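Side-chain contacts in VipE (Legionella pneumophila subsp. pneumophila str. Philadelphia 1, PDB 4QN8), which is a Legionella effector of unestablished molecular activity, represented here by its N-terminal part, which is built of helices and loops without strands: residues I62-F65 / V66-G70; T72-S75 / E76-H79; L108-E111 / M112-P116; G134-D137 / I138-K142. All coordinates share one frame; numbering follows the deposited sequence. Where two conformers were deposited one is given.

Overall arrangement
Along the chain the four contacts follow in series, each local to one helix or helix end, so that none nests in or crosses another and none closes a long loop. Contact 1 lies in the last turns of helix 58-69, contact 2 at the start of helix 75-88, contact 3 at the end of helix 103-114 and contact 4 at the start of helix 135-154. Contact 3 touches the other three: Phe110 packs on Val66 and Gly70, Glu111 and Tyr115 meet His79, Leu78 and Ser75, and in one conformer the selenomethionine Met112 loosely touches Lys142. The chain's centre lies between contacts 1 and 4, whose nearest atoms are about 13 Å apart.

Contact 1. Residues I62-F65 / V66-G70; sequences IKDF and VLTIG
Ile62 meets Val66 one turn further along helix 58-69, where Val66 N donates to Ile62 O (3.0 Å) and the two CG2 methyls approach loosely. From Lys63 the carbonyl oxygen receives Leu67 N at 2.7 Å, while the ammonium end leaves for a cation-pi contact with Phe152. Asp64 offers its carbonyl oxygen to the hydroxyl of Thr68, OG1 to O 2.7 Å, the hydroxyl approaching 27° off the plane of the carbonyl. That bond depends on the Thr68 torsion: OG1 stands beside its own backbone N (chi1 -56°), a rotation that turns the hydroxyl back toward the preceding turn, while Thr68 N adds a weak second bond to Asp64 O. The Asp64 carboxylate is engaged elsewhere: OD2 accepts from Leu5 N and is hydrogen-bonded to Thr8 OG1. Phe65 O takes Ile69 N at 2.9 Å and also Thr68 N, the latter from above the carbonyl plane. The side chains of Phe65 and Ile69 run side by side, CE2 lying 3.9 Å from CG2, and both pack on Ile12 of helix 6-20. A threonine hydroxyl bonded to the carbonyl four residues earlier is a familiar intrahelical motif, here close to the C-terminal end of a helix.

Contact 2. Residues T72-S75 / E76-H79; sequences TLDS and EILH
A helix N-cap joins Asp74 to Ile77 where the short connection after helix 58-69 enters helix 75-88, and a hydrophobic contact from Leu73 accompanies it. The Asp74 carboxylate bends over the first turn, and OD1 accepts from Ile77 N at 2.9 Å with an N-H...O angle of 157°. It does so through its anti lone pair, the one away from OD2. With CG placed anti to the backbone N (chi1 158°), the carboxylate can reach forward to the amide three residues on. OD1 also lies 3.6 Å from Ile77 CG1, so the isoleucine flanks the capping oxygen. A negative charge here would be expected to interact favourably with the helix dipole. Behind the cap, the main chain takes up the helical pattern: Leu78 N donates to Asp74 O and His79 N to Ser75 O, both at 2.9 Å.

On the buried side, the side chains of Leu73 and Leu78 lie roughly perpendicular, with their CD1 methyls 3.9 Å apart. Leu73 CD2 makes a looser contact with Ile77 CG2. Leu73 and Leu78 both rest on Phe107 of helix 103-114, so the apolar pair bridging the cap also faces the neighbouring helix. The imidazole of His79 points elsewhere, hydrogen-bonding through ND1 to Glu111 and stacking on His122. An aspartate cap with an apolar residue just before it, packed against the residue four places after the cap, is typical of a helix start with a hydrophobic staple.

Contact 3. Residues L108-E111 / M112-P116; sequences LAFE and MAHYP
His114 sets the edge of its imidazole on the face of the Phe110 ring, a T-shaped pair with centroids 4.7 Å apart and planes at 65°. CD2 does the touching, 3.6 Å above the plane and over the centre of the phenyl ring. With CG of Phe110 anti to the backbone N (chi1 -177°), the phenyl ring lies where the imidazole of the following turn can meet it. Two residues earlier along the helix, Leu108 and the selenomethionine Met112 pack obliquely, CG to SE 3.9 Å in the conformer described, one of two.

The backbone positions these groups. Met112 N donates to Leu108 O (2.8 Å) and His114 N to Phe110 O at 3.2 Å, a longer bond near the helix end. Glu111 O receives Tyr115 N at 2.7 Å just as Tyr115 leaves helical geometry, and a weak bond from His114 N joins it. The Glu111 side chain runs extended to a polar cluster with His79, where OE1 is hydrogen-bonded to His122 NE2.

Farther out, Phe110 makes a second edge-to-face pair with Phe153, and Met112 packs on Leu146 and Ile150 of the same helix 135-154. Tyr115 packs against Ser75 and Leu78 of helix 75-88, leaving the end of helix 103-114 between these two helices.

Contact 4. Residues G134-D137 / I138-K142; sequences GEND and IDNLK
Backbone hydrogen bonds carry this contact from Gly134 to Ile138 and onward through the first turns of helix 135-154. The N atoms of Ile138, Asp139, Asn140 and Leu141 donate in turn to the O atoms of Gly134, Glu135, Asn136 and Asp137, each at 2.9 to 3.0 Å. The series is regular, and its first acceptor belongs to the N-cap residue, a glycine that has no side chain with which to cap.

A side-chain bond at the same end forms one half of a capping box. Asp137, three residues after the N-cap, returns its carboxylate to the start of the helix, where OD2 accepts from Gly134 N at 2.8 Å, on the anti side and 20° out of the carboxylate plane. The reciprocal half is absent because the N-cap is glycine. CG sits beside the Asp137 backbone N (chi1 -60°), which directs the acid back toward the cap.

Among the polar side chains, the amides of Asn136 and Asn140 cross with their planes 84° apart. Their ND2 atoms come within 3.3 Å of each other, a meeting of two donors and no hydrogen bond. Asp139 OD1 lies 3.0 Å from Glu135 O, here two acceptors, so again no hydrogen bond forms.

The apolar side is formed by Ile138 and Leu141, which pack on Phe132 and on Val128 of helix 126-131.

The chemistry is that of an amphipathic helix start: the negative charges of Glu135 and Asp137 in the first turn would be expected to suit the helix dipole, Asp139, beside a carbonyl oxygen and near another acid, probably gains less, and Ile138 and Leu141 provide the hydrophobic attachment.

Contact 1. Residues I62-F65 / V66-G70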
loop_
_atom_site.group_PDB
_atom_site.type_symbol
_atom_site.label_atom_id
_atom_site.label_comp_id
_atom_site.label_asym_id
_atom_site.label_seq_id
_atom_site.Cartn_x
_atom_site.Cartn_y
_atom_site.Cartn_z
ATOM N N ILE A 62 3.769 -3.750 -5.822
ATOM C CA ILE A 62 3.401 -2.689 -4.884
ATOM C C ILE A 62 4.343 -2.684 -3.675
ATOM O O ILE A 62 4.796 -1.624 -3.226
ATOM C CB ILE A 62 1.926 -2.831 -4.419
ATOM C CG1 ILE A 62 0.982 -2.870 -5.631
ATOM C CG2 ILE A 62 1.562 -1.705 -3.455
ATOM C CD1 ILE A 62 -0.502 -2.975 -5.277
ATOM N N LYS A 63 4.648 -3.872 -3.148
ATOM C CA LYS A 63 5.570 -3.996 -2.026
ATOM C C LYS A 63 6.909 -3.378 -2.387
ATOM O O LYS A 63 7.507 -2.647 -1.591
ATOM C CB LYS A 63 5.789 -5.479 -1.680
ATOM C CG LYS A 63 4.701 -6.143 -0.836
ATOM C CD LYS A 63 5.109 -7.602 -0.629
ATOM C CE LYS A 63 4.127 -8.412 0.169
ATOM N NZ LYS A 63 4.577 -9.834 0.133
ATOM N N ASP A 64 7.380 -3.677 -3.592
ATOM C CA ASP A 64 8.696 -3.204 -4.019
ATOM C C ASP A 64 8.710 -1.676 -4.044
ATOM O O ASP A 64 9.682 -1.044 -3.611
ATOM C CB ASP A 64 9.056 -3.806 -5.382
ATOM C CG ASP A 64 10.507 -3.564 -5.772
ATOM O OD1 ASP A 64 11.413 -4.124 -5.110
ATOM O OD2 ASP A 64 10.742 -2.819 -6.745
ATOM N N PHE A 65 7.622 -1.087 -4.535
ATOM C CA PHE A 65 7.499 0.378 -4.601
ATOM C C PHE A 65 7.519 1.001 -3.212
ATOM O O PHE A 65 8.257 1.958 -2.964
ATOM C CB PHE A 65 6.207 0.762 -5.320
ATOM C CG PHE A 65 5.977 2.245 -5.426
ATOM C CD1 PHE A 65 6.509 2.968 -6.480
ATOM C CD2 PHE A 65 5.185 2.903 -4.489
ATOM C CE1 PHE A 65 6.270 4.344 -6.597
ATOM C CE2 PHE A 65 4.955 4.267 -4.587
ATOM C CZ PHE A 65 5.501 4.988 -5.647
ATOM N N VAL A 66 6.721 0.461 -2.298
ATOM C CA VAL A 66 6.686 0.992 -0.941
ATOM C C VAL A 66 8.027 0.762 -0.248
ATOM O O VAL A 66 8.530 1.641 0.456
ATOM C CB VAL A 66 5.527 0.377 -0.145
ATOM C CG1 VAL A 66 5.575 0.828 1.318
ATOM C CG2 VAL A 66 4.203 0.774 -0.802
ATOM N N LEU A 67 8.636 -0.398 -0.488
ATOM C CA LEU A 67 9.942 -0.718 0.112
ATOM C C LEU A 67 11.005 0.302 -0.291
ATOM O O LEU A 67 12.003 0.518 0.419
ATOM C CB LEU A 67 10.391 -2.111 -0.339
ATOM C CG LEU A 67 11.577 -2.774 0.350
ATOM C CD1 LEU A 67 11.246 -2.997 1.820
ATOM C CD2 LEU A 67 11.879 -4.098 -0.320
ATOM N N THR A 68 10.773 0.940 -1.430
ATOM C CA THR A 68 11.716 1.884 -2.019
ATOM C C THR A 68 11.449 3.328 -1.589
ATOM O O THR A 68 12.381 4.062 -1.231
ATOM C CB THR A 68 11.689 1.773 -3.580
ATOM O OG1 THR A 68 11.963 0.417 -3.960
ATOM C CG2 THR A 68 12.724 2.684 -4.216
ATOM N N ILE A 69 10.183 3.740 -1.620
ATOM C CA ILE A 69 9.826 5.107 -1.247
ATOM C C ILE A 69 9.663 5.294 0.270
ATOM O O ILE A 69 10.012 6.349 0.828
ATOM C CB ILE A 69 8.553 5.594 -2.005
ATOM C CG1 ILE A 69 8.323 7.094 -1.801
ATOM C CG2 ILE A 69 7.316 4.843 -1.558
ATOM C CD1 ILE A 69 9.349 7.968 -2.478
ATOM N N GLY A 70 9.161 4.258 0.931
ATOM C CA GLY A 70 8.893 4.284 2.359
ATOM C C GLY A 70 10.040 4.781 3.215
ATOM O O GLY A 70 9.832 5.621 4.089
#

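Contact 2. Residues T72-S75 / E76-H79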
loop_
_atom_site.group_PDB
_atom_site.type_symbol
_atom_site.label_atom_id
_atom_site.label_comp_id
_atom_site.label_asym_id
_atom_site.label_seq_id
_atom_site.Cartn_x
_atom_site.Cartn_y
_atom_site.Cartn_z
ATOM N N THR A 72 12.250 6.798 2.599
ATOM C CA THR A 72 12.530 8.217 2.404
ATOM C C THR A 72 11.553 9.126 3.160
ATOM O O THR A 72 11.738 10.348 3.195
ATOM C CB THR A 72 12.568 8.603 0.915
ATOM O OG1 THR A 72 11.238 8.755 0.410
ATOM C CG2 THR A 72 13.303 7.540 0.119
ATOM N N LEU A 73 10.535 8.529 3.777
ATOM C CA LEU A 73 9.456 9.300 4.402
ATOM C C LEU A 73 9.641 9.518 5.904
ATOM O O LEU A 73 9.881 8.576 6.658
ATOM C CB LEU A 73 8.100 8.621 4.179
ATOM C CG LEU A 73 7.726 8.348 2.728
ATOM C CD1 LEU A 73 6.342 7.678 2.695
ATOM C CD2 LEU A 73 7.723 9.646 1.950
ATOM N N ASP A 74 9.514 10.776 6.314
ATOM C CA ASP A 74 9.359 11.158 7.711
ATOM C C ASP A 74 8.104 10.438 8.248
ATOM O O ASP A 74 7.142 10.218 7.491
ATOM C CB ASP A 74 9.261 12.692 7.757
ATOM C CG ASP A 74 8.595 13.219 9.001
ATOM O OD1 ASP A 74 7.342 13.241 9.040
ATOM O OD2 ASP A 74 9.313 13.662 9.922
ATOM N N SER A 75 8.108 10.019 9.517
ATOM C CA SER A 75 6.993 9.177 10.005
ATOM C C SER A 75 5.638 9.874 9.938
ATOM O O SER A 75 4.623 9.251 9.597
ATOM C CB SER A 75 7.244 8.633 11.412
ATOM O OG SER A 75 7.416 9.667 12.378
ATOM N N GLU A 76 5.612 11.159 10.274
ATOM C CA GLU A 76 4.366 11.921 10.181
ATOM C C GLU A 76 3.943 12.185 8.736
ATOM O O GLU A 76 2.749 12.195 8.445
ATOM C CB GLU A 76 4.425 13.219 10.997
ATOM C CG GLU A 76 4.357 13.009 12.515
ATOM C CD GLU A 76 2.963 12.663 13.041
ATOM O OE1 GLU A 76 2.060 12.356 12.234
ATOM O OE2 GLU A 76 2.775 12.698 14.280
ATOM N N ILE A 77 4.902 12.383 7.827
ATOM C CA ILE A 77 4.562 12.461 6.394
ATOM C C ILE A 77 3.948 11.147 5.902
ATOM O O ILE A 77 2.937 11.140 5.187
ATOM C CB ILE A 77 5.772 12.842 5.503
ATOM C CG1 ILE A 77 6.235 14.276 5.797
ATOM C CG2 ILE A 77 5.401 12.723 4.025
ATOM C CD1 ILE A 77 5.411 15.344 5.103
ATOM N N LEU A 78 4.555 10.029 6.291
ATOM C CA LEU A 78 3.999 8.721 5.993
ATOM C C LEU A 78 2.596 8.553 6.572
ATOM O O LEU A 78 1.706 8.016 5.899
ATOM C CB LEU A 78 4.938 7.638 6.528
ATOM C CG LEU A 78 4.405 6.219 6.625
ATOM C CD1 LEU A 78 4.189 5.615 5.238
ATOM C CD2 LEU A 78 5.418 5.409 7.439
ATOM N N HIS A 79 2.379 9.023 7.794
ATOM C CA HIS A 79 1.053 8.853 8.404
ATOM C C HIS A 79 0.005 9.633 7.617
ATOM O O HIS A 79 -1.095 9.146 7.352
ATOM C CB HIS A 79 1.045 9.305 9.857
ATOM C CG HIS A 79 -0.253 9.041 10.542
ATOM N ND1 HIS A 79 -0.600 7.787 10.998
ATOM C CD2 HIS A 79 -1.305 9.848 10.808
ATOM C CE1 HIS A 79 -1.809 7.840 11.538
ATOM N NE2 HIS A 79 -2.260 9.077 11.429
#

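Contact 3. Residues L108-E111 / M112-P116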
loop_
_atom_site.group_PDB
_atom_site.type_symbol
_atom_site.label_atom_id
_atom_site.label_comp_id
_atom_site.label_asym_id
_atom_site.label_seq_id
_atom_site.Cartn_x
_atom_site.Cartn_y
_atom_site.Cartn_z
ATOM N N LEU A 108 -0.296 1.275 4.545
ATOM C CA LEU A 108 -0.765 1.014 5.912
ATOM C C LEU A 108 0.079 -0.074 6.573
ATOM O O LEU A 108 0.490 0.061 7.730
ATOM C CB LEU A 108 -2.253 0.623 5.922
ATOM C CG LEU A 108 -2.910 0.223 7.252
ATOM C CD1 LEU A 108 -2.791 1.332 8.285
ATOM C CD2 LEU A 108 -4.389 -0.083 7.017
ATOM N N ALA A 109 0.336 -1.154 5.836
ATOM C CA ALA A 109 1.178 -2.245 6.337
ATOM C C ALA A 109 2.597 -1.784 6.666
ATOM O O ALA A 109 3.202 -2.258 7.626
ATOM C CB ALA A 109 1.219 -3.390 5.340
ATOM N N PHE A 110 3.133 -0.878 5.864
ATOM C CA PHE A 110 4.490 -0.400 6.087
ATOM C C PHE A 110 4.518 0.442 7.350
ATOM O O PHE A 110 5.442 0.343 8.170
ATOM C CB PHE A 110 4.939 0.424 4.887
ATOM C CG PHE A 110 6.349 0.909 4.976
ATOM C CD1 PHE A 110 7.399 0.106 4.551
ATOM C CD2 PHE A 110 6.627 2.169 5.476
ATOM C CE1 PHE A 110 8.709 0.559 4.618
ATOM C CE2 PHE A 110 7.937 2.636 5.542
ATOM C CZ PHE A 110 8.980 1.826 5.112
ATOM N N GLU A 111 3.503 1.281 7.510
ATOM C CA GLU A 111 3.422 2.078 8.721
ATOM C C GLU A 111 3.216 1.185 9.935
ATOM O O GLU A 111 3.765 1.466 11.008
ATOM C CB GLU A 111 2.338 3.169 8.647
ATOM C CG GLU A 111 2.530 4.226 9.749
ATOM C CD GLU A 111 1.407 5.246 9.806
ATOM O OE1 GLU A 111 0.609 5.315 8.843
ATOM O OE2 GLU A 111 1.337 6.003 10.809
HETATM N N MSE A 112 2.439 0.109 9.800
HETATM C CA MSE A 112 2.253 -0.777 10.943
HETATM C C MSE A 112 3.519 -1.560 11.262
HETATM O O MSE A 112 3.754 -1.939 12.425
HETATM C CB MSE A 112 1.080 -1.724 10.714
HETATM C CG MSE A 112 -0.234 -0.986 10.600
HETATM SE SE MSE A 112 -1.645 -2.176 10.047
HETATM C CE MSE A 112 -1.931 -3.119 11.722
ATOM N N ALA A 113 4.346 -1.787 10.250
ATOM C CA ALA A 113 5.565 -2.562 10.464
ATOM C C ALA A 113 6.571 -1.773 11.281
ATOM O O ALA A 113 7.311 -2.335 12.097
ATOM C CB ALA A 113 6.171 -2.961 9.139
ATOM N N HIS A 114 6.601 -0.465 11.068
ATOM C CA HIS A 114 7.697 0.332 11.615
ATOM C C HIS A 114 7.236 1.320 12.662
ATOM O O HIS A 114 7.986 1.663 13.572
ATOM C CB HIS A 114 8.448 1.042 10.481
ATOM C CG HIS A 114 9.060 0.094 9.498
ATOM N ND1 HIS A 114 10.051 -0.791 9.844
ATOM C CD2 HIS A 114 8.799 -0.131 8.183
ATOM C CE1 HIS A 114 10.381 -1.525 8.790
ATOM N NE2 HIS A 114 9.633 -1.136 7.772
ATOM N N TYR A 115 5.995 1.777 12.535
ATOM C CA TYR A 115 5.453 2.733 13.491
ATOM C C TYR A 115 4.066 2.290 13.947
ATOM O O TYR A 115 3.088 2.992 13.713
ATOM C CB TYR A 115 5.373 4.118 12.854
ATOM C CG TYR A 115 6.671 4.582 12.235
ATOM C CD1 TYR A 115 7.719 5.034 13.029
ATOM C CD2 TYR A 115 6.858 4.538 10.863
ATOM C CE1 TYR A 115 8.900 5.437 12.470
ATOM C CE2 TYR A 115 8.052 4.963 10.288
ATOM C CZ TYR A 115 9.060 5.401 11.096
ATOM O OH TYR A 115 10.262 5.819 10.552
ATOM N N PRO A 116 3.982 1.130 14.612
ATOM C CA PRO A 116 2.654 0.557 14.892
ATOM C C PRO A 116 1.752 1.398 15.797
ATOM O O PRO A 116 0.538 1.381 15.589
ATOM C CB PRO A 116 2.978 -0.781 15.570
ATOM C CG PRO A 116 4.365 -0.642 16.071
ATOM C CD PRO A 116 5.067 0.247 15.079
#

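Contact 4. Residues G134-D137 / I138-K142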
loop_
_atom_site.group_PDB
_atom_site.type_symbol
_atom_site.label_atom_id
_atom_site.label_comp_id
_atom_site.label_asym_id
_atom_site.label_seq_id
_atom_site.Cartn_x
_atom_site.Cartn_y
_atom_site.Cartn_z
ATOM N N GLY A 134 -17.446 -4.008 12.453
ATOM C CA GLY A 134 -17.468 -4.799 13.670
ATOM C C GLY A 134 -16.088 -5.129 14.204
ATOM O O GLY A 134 -15.115 -5.179 13.443
ATOM N N GLU A 135 -16.009 -5.360 15.513
ATOM C CA GLU A 135 -14.757 -5.741 16.165
ATOM C C GLU A 135 -14.047 -6.843 15.395
ATOM O O GLU A 135 -12.844 -6.778 15.152
ATOM C CB GLU A 135 -15.035 -6.270 17.566
ATOM C CG GLU A 135 -15.172 -5.239 18.654
ATOM C CD GLU A 135 -15.134 -5.888 20.025
ATOM O OE1 GLU A 135 -16.162 -6.475 20.438
ATOM O OE2 GLU A 135 -14.069 -5.833 20.676
ATOM N N ASN A 136 -14.806 -7.867 15.025
ATOM C CA ASN A 136 -14.245 -9.011 14.325
ATOM C C ASN A 136 -13.792 -8.684 12.893
ATOM O O ASN A 136 -12.816 -9.267 12.377
ATOM C CB ASN A 136 -15.247 -10.158 14.331
ATOM C CG ASN A 136 -14.597 -11.483 14.071
ATOM O OD1 ASN A 136 -13.921 -12.035 14.941
ATOM N ND2 ASN A 136 -14.788 -12.008 12.868
ATOM N N ASP A 137 -14.485 -7.746 12.251
ATOM C CA ASP A 137 -14.058 -7.271 10.942
ATOM C C ASP A 137 -12.669 -6.643 11.063
ATOM O O ASP A 137 -11.792 -6.866 10.226
ATOM C CB ASP A 137 -15.043 -6.225 10.386
ATOM C CG ASP A 137 -16.447 -6.765 10.222
ATOM O OD1 ASP A 137 -16.595 -7.914 9.750
ATOM O OD2 ASP A 137 -17.405 -6.038 10.575
ATOM N N ILE A 138 -12.477 -5.849 12.112
ATOM C CA ILE A 138 -11.195 -5.171 12.317
ATOM C C ILE A 138 -10.142 -6.205 12.673
ATOM O O ILE A 138 -9.010 -6.133 12.209
ATOM C CB ILE A 138 -11.299 -4.131 13.447
ATOM C CG1 ILE A 138 -12.140 -2.937 12.985
ATOM C CG2 ILE A 138 -9.911 -3.672 13.922
ATOM C CD1 ILE A 138 -11.547 -2.199 11.801
ATOM N N ASP A 139 -10.518 -7.173 13.509
ATOM C CA ASP A 139 -9.598 -8.245 13.909
ATOM C C ASP A 139 -9.028 -9.003 12.709
ATOM O O ASP A 139 -7.824 -9.239 12.640
ATOM C CB ASP A 139 -10.303 -9.238 14.824
ATOM C CG ASP A 139 -10.447 -8.729 16.255
ATOM O OD1 ASP A 139 -10.234 -7.523 16.493
ATOM O OD2 ASP A 139 -10.774 -9.545 17.143
ATOM N N ASN A 140 -9.895 -9.403 11.781
ATOM C CA ASN A 140 -9.437 -10.100 10.577
ATOM C C ASN A 140 -8.648 -9.188 9.648
ATOM O O ASN A 140 -7.706 -9.637 8.978
ATOM C CB ASN A 140 -10.605 -10.752 9.823
ATOM C CG ASN A 140 -11.132 -11.988 10.520
ATOM O OD1 ASN A 140 -10.366 -12.785 11.069
ATOM N ND2 ASN A 140 -12.449 -12.157 10.495
ATOM N N LEU A 141 -9.036 -7.913 9.580
ATOM C CA LEU A 141 -8.288 -6.938 8.780
ATOM C C LEU A 141 -6.836 -6.921 9.245
ATOM O O LEU A 141 -5.907 -6.957 8.427
ATOM C CB LEU A 141 -8.908 -5.536 8.876
ATOM C CG LEU A 141 -8.160 -4.384 8.186
ATOM C CD1 LEU A 141 -7.920 -4.734 6.713
ATOM C CD2 LEU A 141 -8.925 -3.057 8.303
ATOM N N LYS A 142 -6.632 -6.900 10.560
ATOM C CA LYS A 142 -5.279 -6.877 11.105
ATOM C C LYS A 142 -4.556 -8.220 11.012
ATOM O O LYS A 142 -3.402 -8.285 10.557
ATOM C CB LYS A 142 -5.293 -6.396 12.562
ATOM C CG LYS A 142 -5.671 -4.933 12.724
ATOM C CD LYS A 142 -5.706 -4.565 14.197
ATOM C CE LYS A 142 -6.032 -3.091 14.393
ATOM N NZ LYS A 142 -6.144 -2.776 15.851
#